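Local coordinates for prephenate dehydratase:Amino acid-binding ACT (Brucella abortus, PDB 6VH5), which probably catalyses the decarboxylating dehydration of prephenate to 3-phenylpyruvate in phenylalanine biosynthesis and binds phenylalanine at its ACT domain, at residues R224-P227 with A228-Y231; F60-E64 with T65-D69. One frame throughout, in Å; residues are numbered along the deposited sequence.

Interaction 1: residues R224-P227 with A228-Y231; sequences RNVP and AALY. With PHE (phenylalanine), chain J; EDO (1,2-ethanediol), chain F.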
ATOM      1  N   ARG A 224       1.925  21.887 -10.561  1.00 46.19           N
ATOM      2  CA  ARG A 224       1.497  21.547 -11.907  1.00 53.43           C
ATOM      3  C   ARG A 224       2.328  20.378 -12.436  1.00 64.84           C
ATOM      4  O   ARG A 224       3.481  20.171 -12.042  1.00 64.65           O
ATOM      5  CB  ARG A 224       1.646  22.772 -12.804  1.00 56.75           C
ATOM      6  CG  ARG A 224       0.591  23.847 -12.549  1.00 63.86           C
ATOM      7  CD  ARG A 224       0.788  25.101 -13.401  1.00 71.36           C
ATOM      8  NE  ARG A 224       0.648  24.929 -14.846  1.00 84.85           N
ATOM      9  CZ  ARG A 224       1.639  25.126 -15.715  1.00 87.64           C
ATOM     10  NH1 ARG A 224       2.843  25.487 -15.281  1.00 80.85           N
ATOM     11  NH2 ARG A 224       1.430  24.964 -17.016  1.00 92.70           N
ATOM     12  N   ASN A 225       1.711  19.580 -13.304  1.00 64.93           N
ATOM     13  CA  ASN A 225       2.352  18.398 -13.876  1.00 56.70           C
ATOM     14  C   ASN A 225       3.134  18.766 -15.142  1.00 60.88           C
ATOM     15  O   ASN A 225       2.823  18.319 -16.246  1.00 65.75           O
ATOM     16  CB  ASN A 225       1.304  17.321 -14.154  1.00 55.26           C
ATOM     17  CG  ASN A 225       1.920  15.985 -14.548  1.00 63.90           C
ATOM     18  OD1 ASN A 225       2.882  15.519 -13.932  1.00 62.36           O
ATOM     19  ND2 ASN A 225       1.395  15.386 -15.612  1.00 68.28           N
ATOM     20  N   VAL A 226       4.143  19.622 -14.982  1.00 57.67           N
ATOM     21  CA  VAL A 226       4.947  20.073 -16.121  1.00 55.07           C
ATOM     22  C   VAL A 226       6.420  19.921 -15.761  1.00 48.67           C
ATOM     23  O   VAL A 226       6.780  19.859 -14.574  1.00 50.62           O
ATOM     24  CB  VAL A 226       4.612  21.533 -16.522  1.00 55.33           C
ATOM     25  CG1 VAL A 226       3.119  21.682 -16.836  1.00 53.79           C
ATOM     26  CG2 VAL A 226       5.121  22.542 -15.495  1.00 46.61           C
ATOM     27  N   PRO A 227       7.300  19.840 -16.762  1.00 48.56           N
ATOM     28  CA  PRO A 227       8.725  19.613 -16.468  1.00 49.91           C
ATOM     29  C   PRO A 227       9.279  20.649 -15.496  1.00 49.88           C
ATOM     30  O   PRO A 227       8.895  21.824 -15.526  1.00 51.43           O
ATOM     31  CB  PRO A 227       9.390  19.722 -17.844  1.00 49.19           C
ATOM     32  CG  PRO A 227       8.322  19.318 -18.795  1.00 54.90           C
ATOM     33  CD  PRO A 227       7.044  19.869 -18.214  1.00 49.92           C
ATOM     34  N   ALA A 228      10.154  20.183 -14.597  1.00 41.93           N
ATOM     35  CA  ALA A 228      10.880  20.967 -13.596  1.00 45.59           C
ATOM     36  C   ALA A 228       9.997  21.470 -12.448  1.00 54.92           C
ATOM     37  O   ALA A 228      10.493  22.227 -11.598  1.00 57.77           O
ATOM     38  CB  ALA A 228      11.634  22.161 -14.215  1.00 42.11           C
ATOM     39  N   ALA A 229       8.708  21.103 -12.397  1.00 52.07           N
ATOM     40  CA  ALA A 229       7.835  21.640 -11.352  1.00 49.07           C
ATOM     41  C   ALA A 229       8.205  21.108  -9.968  1.00 48.17           C
ATOM     42  O   ALA A 229       8.220  21.870  -8.994  1.00 53.89           O
ATOM     43  CB  ALA A 229       6.374  21.336 -11.679  1.00 46.12           C
ATOM     44  N   LEU A 230       8.505  19.811  -9.847  1.00 37.60           N
ATOM     45  CA  LEU A 230       8.981  19.295  -8.564  1.00 42.67           C
ATOM     46  C   LEU A 230      10.361  19.862  -8.226  1.00 52.28           C
ATOM     47  O   LEU A 230      10.633  20.206  -7.066  1.00 53.69           O
ATOM     48  CB  LEU A 230       9.031  17.758  -8.595  1.00 41.04           C
ATOM     49  CG  LEU A 230       9.652  17.063  -7.374  1.00 38.90           C
ATOM     50  CD1 LEU A 230       8.860  17.452  -6.103  1.00 36.97           C
ATOM     51  CD2 LEU A 230       9.654  15.541  -7.537  1.00 43.13           C
ATOM     52  N   TYR A 231      11.239  19.961  -9.240  1.00 44.53           N
ATOM     53  CA  TYR A 231      12.578  20.532  -9.072  1.00 53.73           C
ATOM     54  C   TYR A 231      12.541  21.901  -8.400  1.00 51.00           C
ATOM     55  O   TYR A 231      13.318  22.169  -7.475  1.00 47.47           O
ATOM     56  CB  TYR A 231      13.263  20.635 -10.436  1.00 56.32           C
ATOM     57  CG  TYR A 231      14.728  20.992 -10.392  1.00 55.62           C
ATOM     58  CD1 TYR A 231      15.681  20.059  -9.997  1.00 54.44           C
ATOM     59  CD2 TYR A 231      15.169  22.243 -10.793  1.00 56.16           C
ATOM     60  CE1 TYR A 231      17.039  20.377  -9.980  1.00 54.63           C
ATOM     61  CE2 TYR A 231      16.524  22.572 -10.784  1.00 57.15           C
ATOM     62  CZ  TYR A 231      17.449  21.634 -10.375  1.00 59.34           C
ATOM     63  OH  TYR A 231      18.784  21.959 -10.359  1.00 63.98           O
TER
HETATM   64  N   PHE J 301       5.512  16.349 -13.489  1.00 49.67           N
HETATM   65  CA  PHE J 301       6.162  17.341 -12.642  1.00 52.96           C
HETATM   66  C   PHE J 301       7.666  17.438 -12.901  1.00 59.08           C
HETATM   67  O   PHE J 301       8.374  18.115 -12.149  1.00 60.31           O
HETATM   68  CB  PHE J 301       5.919  17.035 -11.165  1.00 47.09           C
HETATM   69  CG  PHE J 301       6.103  15.578 -10.801  1.00 52.32           C
HETATM   70  CD1 PHE J 301       5.002  14.748 -10.640  1.00 51.05           C
HETATM   71  CD2 PHE J 301       7.363  15.050 -10.595  1.00 42.92           C
HETATM   72  CE1 PHE J 301       5.163  13.404 -10.302  1.00 51.72           C
HETATM   73  CE2 PHE J 301       7.532  13.718 -10.259  1.00 53.38           C
HETATM   74  CZ  PHE J 301       6.425  12.891 -10.108  1.00 52.69           C
HETATM   75  OXT PHE J 301       8.196  16.851 -13.850  1.00 53.63           O
HETATM   76  C1  EDO F 302      11.913  17.131 -11.832  1.00 75.69           C
HETATM   77  O1  EDO F 302      11.019  18.255 -11.749  1.00 71.26           O
HETATM   78  C2  EDO F 302      12.084  16.616 -13.265  1.00 72.91           C
HETATM   79  O2  EDO F 302      11.403  17.424 -14.238  1.00 72.93           O
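Val-226 and Ala-229 are the ends of a type II beta turn that leads from strand 215-224 of the ACT domain into helix 229-240 and forms part of a phenylalanine pocket. One backbone bond closes the turn: Ala-229 N gives its hydrogen to Val-226 O over 3.2 Å, at an N-H...O angle of 151°. Ala-228, at the third position of the turn with positive phi, is also the N-cap residue of the helix. Apolar packing across the turn is slight: Ala-229 CB lies 4.2 Å from Val-226 CG2. The same methyl also sits against the carbonyl oxygen of Arg-224, while Val-226 CG1 sits above one face of the Arg-224 guanidinium, offset toward its rim. Bonds to the ligand come from both segments. Asn-225, at the centre of an inverse gamma turn, has CG anti to the backbone N (chi1 -171°), which carries OD1 to the amino group of the bound phenylalanine, 2.8 Å from its N. Gln-251 NE2 donates to the same oxygen, and Asn-225 ND2 is held by Phe-256 O, so both ends of the amide are fixed. The ligand carboxylate lies at the start of the helix, where the N-H of Leu-230 and probably the helix dipole would favour its negative charge. The ligand ring meets Leu-230, whose CD2 is 3.9 Å from ring atom CE2. Asn-243 and Met-244 of the second subunit bind the same ligand, making this an intersubunit site. A 1,2-ethanediol, probably from the crystallisation liquor, accepts from Ala-228 N at its O2 and from Tyr-231 N at its O1. Leu-230 N donates nearly straight to the carboxylate O of the bound phenylalanine, 2.9 Å away at an N-H...O angle of 175°.

Interaction 2: residues F60-E64 with T65-D69; sequences FNAVE and TGAAD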
ATOM      1  N   PHE A  60      -9.059   5.293  12.470  1.00 58.81           N
ATOM      2  CA  PHE A  60      -9.139   6.749  12.359  1.00 70.50           C
ATOM      3  C   PHE A  60     -10.387   7.264  13.056  1.00 72.50           C
ATOM      4  O   PHE A  60     -10.321   8.194  13.870  1.00 75.07           O
ATOM      5  CB  PHE A  60      -9.143   7.183  10.888  1.00 67.02           C
ATOM      6  CG  PHE A  60      -7.771   7.292  10.272  1.00 66.86           C
ATOM      7  CD1 PHE A  60      -6.959   6.171  10.144  1.00 58.69           C
ATOM      8  CD2 PHE A  60      -7.308   8.510   9.788  1.00 67.07           C
ATOM      9  CE1 PHE A  60      -5.697   6.263   9.558  1.00 60.08           C
ATOM     10  CE2 PHE A  60      -6.057   8.610   9.201  1.00 62.39           C
ATOM     11  CZ  PHE A  60      -5.248   7.486   9.083  1.00 59.85           C
ATOM     12  N   ASN A  61     -11.533   6.647  12.760  1.00 73.07           N
ATOM     13  CA  ASN A  61     -12.808   7.112  13.286  1.00 70.35           C
ATOM     14  C   ASN A  61     -12.837   7.071  14.809  1.00 66.44           C
ATOM     15  O   ASN A  61     -13.500   7.902  15.438  1.00 76.01           O
ATOM     16  CB  ASN A  61     -13.936   6.274  12.691  1.00 73.94           C
ATOM     17  CG  ASN A  61     -15.302   6.795  13.070  1.00 84.91           C
ATOM     18  OD1 ASN A  61     -15.715   7.857  12.607  1.00 97.08           O
ATOM     19  ND2 ASN A  61     -16.019   6.045  13.902  1.00 79.42           N
ATOM     20  N   ALA A  62     -12.136   6.107  15.410  1.00 57.65           N
ATOM     21  CA  ALA A  62     -12.043   6.029  16.867  1.00 57.71           C
ATOM     22  C   ALA A  62     -11.475   7.308  17.464  1.00 58.67           C
ATOM     23  O   ALA A  62     -11.831   7.682  18.591  1.00 55.91           O
ATOM     24  CB  ALA A  62     -11.169   4.837  17.263  1.00 61.19           C
ATOM     25  N   VAL A  63     -10.559   7.959  16.740  1.00 50.07           N
ATOM     26  CA  VAL A  63      -9.959   9.210  17.177  1.00 51.77           C
ATOM     27  C   VAL A  63     -10.891  10.375  16.887  1.00 58.55           C
ATOM     28  O   VAL A  63     -10.998  11.318  17.683  1.00 59.83           O
ATOM     29  CB  VAL A  63      -8.594   9.379  16.483  1.00 57.64           C
ATOM     30  CG1 VAL A  63      -8.012  10.776  16.723  1.00 56.62           C
ATOM     31  CG2 VAL A  63      -7.632   8.298  16.954  1.00 56.58           C
ATOM     32  N   GLU A  64     -11.599  10.307  15.754  1.00 59.40           N
ATOM     33  CA  GLU A  64     -12.513  11.372  15.369  1.00 64.67           C
ATOM     34  C   GLU A  64     -13.676  11.489  16.345  1.00 66.97           C
ATOM     35  O   GLU A  64     -14.086  12.601  16.694  1.00 70.97           O
ATOM     36  CB  GLU A  64     -13.029  11.120  13.951  1.00 67.17           C
ATOM     37  CG  GLU A  64     -13.987  12.193  13.462  1.00 81.41           C
ATOM     38  CD  GLU A  64     -13.296  13.519  13.245  1.00 93.97           C
ATOM     39  OE1 GLU A  64     -12.153  13.510  12.731  1.00 96.05           O
ATOM     40  OE2 GLU A  64     -13.888  14.564  13.593  1.00 98.05           O
ATOM     41  N   THR A  65     -14.207  10.354  16.803  1.00 63.90           N
ATOM     42  CA  THR A  65     -15.336  10.326  17.723  1.00 70.99           C
ATOM     43  C   THR A  65     -14.923  10.457  19.180  1.00 66.82           C
ATOM     44  O   THR A  65     -15.796  10.573  20.041  1.00 67.29           O
ATOM     45  CB  THR A  65     -16.142   9.027  17.557  1.00 75.19           C
ATOM     46  OG1 THR A  65     -15.322   7.901  17.901  1.00 70.50           O
ATOM     47  CG2 THR A  65     -16.658   8.875  16.130  1.00 77.21           C
ATOM     48  N   GLY A  66     -13.635  10.391  19.496  1.00 67.13           N
ATOM     49  CA  GLY A  66     -13.240  10.462  20.881  1.00 65.28           C
ATOM     50  C   GLY A  66     -13.185   9.126  21.581  1.00 70.27           C
ATOM     51  O   GLY A  66     -12.920   9.088  22.790  1.00 73.47           O
ATOM     52  N   ALA A  67     -13.434   8.027  20.865  1.00 66.44           N
ATOM     53  CA  ALA A  67     -13.237   6.710  21.460  1.00 70.51           C
ATOM     54  C   ALA A  67     -11.786   6.502  21.861  1.00 64.92           C
ATOM     55  O   ALA A  67     -11.504   5.836  22.862  1.00 64.59           O
ATOM     56  CB  ALA A  67     -13.649   5.616  20.475  1.00 56.93           C
ATOM     57  N   ALA A  68     -10.855   7.064  21.101  1.00 64.23           N
ATOM     58  CA  ALA A  68      -9.443   6.898  21.392  1.00 64.86           C
ATOM     59  C   ALA A  68      -8.746   8.245  21.331  1.00 65.64           C
ATOM     60  O   ALA A  68      -9.068   9.082  20.485  1.00 66.54           O
ATOM     61  CB  ALA A  68      -8.795   5.905  20.419  1.00 54.41           C
ATOM     62  N   ASP A  69      -7.767   8.430  22.219  1.00 64.28           N
ATOM     63  CA  ASP A  69      -6.972   9.651  22.207  1.00 61.77           C
ATOM     64  C   ASP A  69      -5.987   9.674  21.045  1.00 58.42           C
ATOM     65  O   ASP A  69      -5.732  10.744  20.481  1.00 66.57           O
ATOM     66  CB  ASP A  69      -6.218   9.785  23.527  1.00 63.16           C
ATOM     67  CG  ASP A  69      -7.137   9.779  24.728  1.00 70.98           C
ATOM     68  OD1 ASP A  69      -8.351  10.022  24.553  1.00 74.91           O
ATOM     69  OD2 ASP A  69      -6.642   9.512  25.842  1.00 76.79           O
TER
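The flat amide of Asn-61 carries the methyl of Thr-65, one helical turn on, over one face: CG2 is displaced toward the rim between OD1 and ND2, 3.7 Å from ND2 and 3.8 Å from OD1. The Asn-61 side chain reaches it with CG anti to the backbone N (chi1 -174°), and the two side chains cross obliquely. The carboxylate of Glu-64 turns instead to Lys-201, with which OE2 forms a salt bridge. Backbone bonds then end the helix. Thr-65 N donates to Asn-61 O over 2.9 Å. Thr-65 OG1 stands between its own backbone N and carbonyl carbon (chi1 63°), a rotation that also brings the hydroxyl close to Asn-61 O. Gly-66 leaves helical geometry with positive phi (89°), a conformation glycine takes readily, and its N makes a weak bond to Val-63 O. The chain then folds back, so that Ala-68 N reaches Ala-62 O at 2.8 Å, from above the carbonyl plane. Beside this bond Val-63 CA points its hydrogen almost straight at Ala-68 O, 3.4 Å away. Small side chains allow the close return: Ala-62 CB has the methyls of Ala-67 and Ala-68 each at 4.1 Å, and Val-63 CG2 borders Ala-68 CB. Ser-28 of strand 26-30 touches Ala-62, Val-63 and Ala-68, joining this packing to the sheet, while Asp-69 binds the backbone N atoms of Thr-24 and Asn-25 through its carboxylate. This is a helix C-terminus ended by a glycine with left-handed backbone angles at the C' position and followed by a reversal into strand 70-77, serving here as the helix-to-strand connection of an alpha/beta domain.

Interaction 2 comes first along the chain, in the prephenate dehydratase range, and interaction 1 follows in the ACT range; their centres lie 38 Å apart, and their nearest atoms about 23 Å, without touching. They share no sheet. Residues 60-69 link helix 56-64 to strand 70-77 of a mixed five-stranded sheet, whereas residues 224-231 join strand 215-224 of the four-stranded antiparallel ACT sheet to helix 229-240. The connections run in opposite senses, helix to strand in one and strand to helix in the other. The second subunit reaches interaction 1 but not interaction 2, consistent with phenylalanine binding at the dimer interface of the ACT domain, well away from the connection in the prephenate dehydratase range.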